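Local coordinates for ethyl tert-butyl ether degradation EthD protein (PDB 3BF4) that is of unknown function but belongs to the EthD family, whose members are loosely associated with oxidoreductase activity, at residues Val23-Pro28 with Cys80-Asp85. The protein carries 3 engineered substitutions. Sequence-based numbering, arbitrary orientation.
Sequences VNVMYP and CAFICD. With EDO (1,2-ethanediol), chain C.
Val25 packs its isopropyl group against Cys80, CB lying 3.7 Å from Cys80 SG, while its CG2 methyl meets the rim of the Phe82 ring at CE2. These residues pair the two central, antiparallel strands of the four-stranded sheet in this ferredoxin-like fold. Two hydrogen-bonded pairs, Val23 with Phe82 and Val25 with Cys80, flank the non-hydrogen-bonded pair Asn24-Ala81. The bond from Val23 N to Phe82 O is short and nearly straight (2.8 Å, 173° at the hydrogen), whereas Val25 N reaches Cys80 O from above the carbonyl plane. Between the pairs, Ala81 CA sends a C-H toward Val23 O at 3.1 Å. Val23, Val25, Cys80 and Phe82 share the face covered by helix 37-52, where Phe82 touches Met45, Val48 and Leu52. Tyr27 lies on this face too, and an ethanediol, probably from the crystallisation liquor, joins it: its O1 lies in the ring plane at the edge, hydrogen-bonded to Tyr27 OH at 2.8 Å, and the diol also bonds Tyr40 OH. Asn24 and Ala81 occupy the other face, where Asn24 reaches the second subunit: its ND2 donates to Glu62 OE1 of that chain. Asn24 OD1 takes a hydrogen bond from Lys22 NZ, and a water bridges the strands by donating to both Asn24 OD1, at 3.1 Å, and Cys80 O, at 2.8 Å.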
ATOM      1  N   VAL A  23       0.368   7.946   2.919  1.00 55.05           N
ATOM      2  CA  VAL A  23      -1.025   8.242   2.574  1.00 54.87           C
ATOM      3  C   VAL A  23      -1.334   7.358   1.356  1.00 56.25           C
ATOM      4  O   VAL A  23      -0.732   7.532   0.310  1.00 56.73           O
ATOM      5  CB  VAL A  23      -1.254   9.724   2.244  1.00 55.92           C
ATOM      6  CG1 VAL A  23      -2.729   9.973   1.879  1.00 53.69           C
ATOM      7  CG2 VAL A  23      -0.828  10.612   3.417  1.00 54.17           C
ATOM      8  N   ASN A  24      -2.272   6.434   1.521  1.00 54.99           N
ATOM      9  CA  ASN A  24      -2.689   5.474   0.508  1.00 54.67           C
ATOM     10  C   ASN A  24      -3.998   5.899  -0.147  1.00 54.84           C
ATOM     11  O   ASN A  24      -4.957   6.202   0.566  1.00 53.01           O
ATOM     12  CB  ASN A  24      -2.940   4.113   1.181  1.00 55.32           C
ATOM     13  CG  ASN A  24      -1.693   3.548   1.851  1.00 59.69           C
ATOM     14  OD1 ASN A  24      -0.699   3.309   1.192  1.00 63.10           O
ATOM     15  ND2 ASN A  24      -1.760   3.313   3.160  1.00 64.28           N
ATOM     16  N   VAL A  25      -4.028   5.964  -1.484  1.00 53.97           N
ATOM     17  CA  VAL A  25      -5.271   6.220  -2.234  1.00 52.75           C
ATOM     18  C   VAL A  25      -5.457   4.937  -3.041  1.00 52.88           C
ATOM     19  O   VAL A  25      -4.561   4.539  -3.791  1.00 51.57           O
ATOM     20  CB  VAL A  25      -5.201   7.446  -3.124  1.00 52.88           C
ATOM     21  CG1 VAL A  25      -6.576   7.707  -3.764  1.00 50.66           C
ATOM     22  CG2 VAL A  25      -4.736   8.657  -2.322  1.00 55.37           C
HETATM   23  N   MSE A  26      -6.598   4.281  -2.848  1.00 52.56           N
HETATM   24  CA  MSE A  26      -6.861   2.953  -3.398  1.00 53.52           C
HETATM   25  C   MSE A  26      -8.218   2.922  -4.088  1.00 54.18           C
HETATM   26  O   MSE A  26      -9.244   3.097  -3.435  1.00 54.31           O
HETATM   27  CB  MSE A  26      -6.785   1.955  -2.246  1.00 52.37           C
HETATM   28  CG  MSE A  26      -5.468   2.063  -1.477  1.00 57.51           C
HETATM   29 SE   MSE A  26      -5.380   1.047   0.150  0.75 56.07          SE
HETATM   30  CE  MSE A  26      -6.831   1.891   1.149  1.00 58.18           C
ATOM     31  N   TYR A  27      -8.207   2.710  -5.408  1.00 53.66           N
ATOM     32  CA  TYR A  27      -9.417   2.739  -6.237  1.00 53.65           C
ATOM     33  C   TYR A  27      -9.923   1.322  -6.416  1.00 54.27           C
ATOM     34  O   TYR A  27      -9.263   0.558  -7.116  1.00 54.03           O
ATOM     35  CB  TYR A  27      -9.114   3.371  -7.601  1.00 53.22           C
ATOM     36  CG  TYR A  27      -8.719   4.822  -7.514  1.00 53.27           C
ATOM     37  CD1 TYR A  27      -9.666   5.838  -7.707  1.00 56.15           C
ATOM     38  CD2 TYR A  27      -7.399   5.195  -7.222  1.00 53.70           C
ATOM     39  CE1 TYR A  27      -9.305   7.194  -7.626  1.00 56.49           C
ATOM     40  CE2 TYR A  27      -7.028   6.534  -7.134  1.00 51.01           C
ATOM     41  CZ  TYR A  27      -7.984   7.533  -7.332  1.00 56.91           C
ATOM     42  OH  TYR A  27      -7.621   8.856  -7.250  1.00 60.04           O
ATOM     43  N   PRO A  28     -11.072   0.962  -5.786  1.00 54.16           N
ATOM     44  CA  PRO A  28     -11.603  -0.392  -5.920  1.00 55.48           C
ATOM     45  C   PRO A  28     -11.911  -0.774  -7.372  1.00 56.10           C
ATOM     46  O   PRO A  28     -12.408   0.069  -8.141  1.00 56.33           O
ATOM     47  CB  PRO A  28     -12.913  -0.346  -5.120  1.00 55.19           C
ATOM     48  CG  PRO A  28     -12.785   0.784  -4.227  1.00 54.42           C
ATOM     49  CD  PRO A  28     -11.965   1.783  -4.938  1.00 54.06           C
ATOM     50  N   CYS A  80      -1.981   4.373  -5.162  1.00 54.43           N
ATOM     51  CA  CYS A  80      -0.782   5.211  -5.029  1.00 55.08           C
ATOM     52  C   CYS A  80      -0.497   5.386  -3.555  1.00 53.84           C
ATOM     53  O   CYS A  80      -1.335   5.064  -2.707  1.00 53.24           O
ATOM     54  CB  CYS A  80      -0.927   6.591  -5.674  1.00 54.91           C
ATOM     55  SG  CYS A  80      -1.922   7.768  -4.740  1.00 57.55           S
ATOM     56  N   ALA A  81       0.692   5.903  -3.272  1.00 54.01           N
ATOM     57  CA  ALA A  81       1.070   6.245  -1.916  1.00 53.73           C
ATOM     58  C   ALA A  81       1.939   7.487  -1.897  1.00 53.75           C
ATOM     59  O   ALA A  81       2.802   7.625  -2.738  1.00 50.30           O
ATOM     60  CB  ALA A  81       1.768   5.084  -1.226  1.00 52.15           C
ATOM     61  N   PHE A  82       1.663   8.388  -0.948  1.00 53.91           N
ATOM     62  CA  PHE A  82       2.460   9.581  -0.705  1.00 53.72           C
ATOM     63  C   PHE A  82       3.171   9.348   0.630  1.00 52.65           C
ATOM     64  O   PHE A  82       2.515   9.179   1.662  1.00 50.94           O
ATOM     65  CB  PHE A  82       1.575  10.829  -0.636  1.00 54.04           C
ATOM     66  CG  PHE A  82       0.751  11.034  -1.863  1.00 56.89           C
ATOM     67  CD1 PHE A  82       1.314  11.610  -3.007  1.00 58.85           C
ATOM     68  CD2 PHE A  82      -0.583  10.635  -1.897  1.00 57.69           C
ATOM     69  CE1 PHE A  82       0.548  11.788  -4.181  1.00 58.67           C
ATOM     70  CE2 PHE A  82      -1.353  10.816  -3.054  1.00 58.00           C
ATOM     71  CZ  PHE A  82      -0.792  11.391  -4.197  1.00 57.72           C
ATOM     72  N   ILE A  83       4.499   9.298   0.584  1.00 52.11           N
ATOM     73  CA  ILE A  83       5.348   9.122   1.756  1.00 53.01           C
ATOM     74  C   ILE A  83       5.659  10.547   2.217  1.00 53.39           C
ATOM     75  O   ILE A  83       6.219  11.348   1.441  1.00 50.52           O
ATOM     76  CB  ILE A  83       6.613   8.271   1.432  1.00 53.57           C
ATOM     77  CG1 ILE A  83       6.212   6.795   1.264  1.00 56.58           C
ATOM     78  CG2 ILE A  83       7.686   8.376   2.540  1.00 50.99           C
ATOM     79  CD1 ILE A  83       5.280   6.508   0.085  1.00 57.87           C
ATOM     80  N   CYS A  84       5.245  10.860   3.450  1.00 52.47           N
ATOM     81  CA  CYS A  84       5.356  12.197   4.040  1.00 53.28           C
ATOM     82  C   CYS A  84       5.970  12.131   5.427  1.00 54.27           C
ATOM     83  O   CYS A  84       5.635  11.240   6.217  1.00 54.71           O
ATOM     84  CB  CYS A  84       3.951  12.802   4.157  1.00 53.59           C
ATOM     85  SG  CYS A  84       3.049  12.853   2.564  1.00 55.35           S
ATOM     86  N   ASP A  85       6.850  13.076   5.723  1.00 55.33           N
ATOM     87  CA  ASP A  85       7.512  13.151   7.040  1.00 57.63           C
ATOM     88  C   ASP A  85       6.553  13.600   8.163  1.00 56.01           C
ATOM     89  O   ASP A  85       6.761  13.242   9.318  1.00 57.45           O
ATOM     90  CB  ASP A  85       8.741  14.076   6.981  1.00 57.97           C
ATOM     91  CG  ASP A  85       9.844  13.550   6.036  1.00 66.92           C
ATOM     92  OD1 ASP A  85      10.277  12.374   6.177  1.00 69.30           O
ATOM     93  OD2 ASP A  85      10.292  14.332   5.156  1.00 76.35           O
TER
HETATM   94  C1  EDO C 109      -4.239  10.349  -6.041  1.00 52.25           C
HETATM   95  O1  EDO C 109      -4.998   9.135  -6.206  1.00 48.24           O
HETATM   96  C2  EDO C 109      -5.061  11.493  -5.440  1.00 47.90           C
HETATM   97  O2  EDO C 109      -6.453  11.353  -5.744  1.00 50.81           O
HETATM   98  O   HOH W   1      -1.415   2.417  -1.671  1.00 48.38           O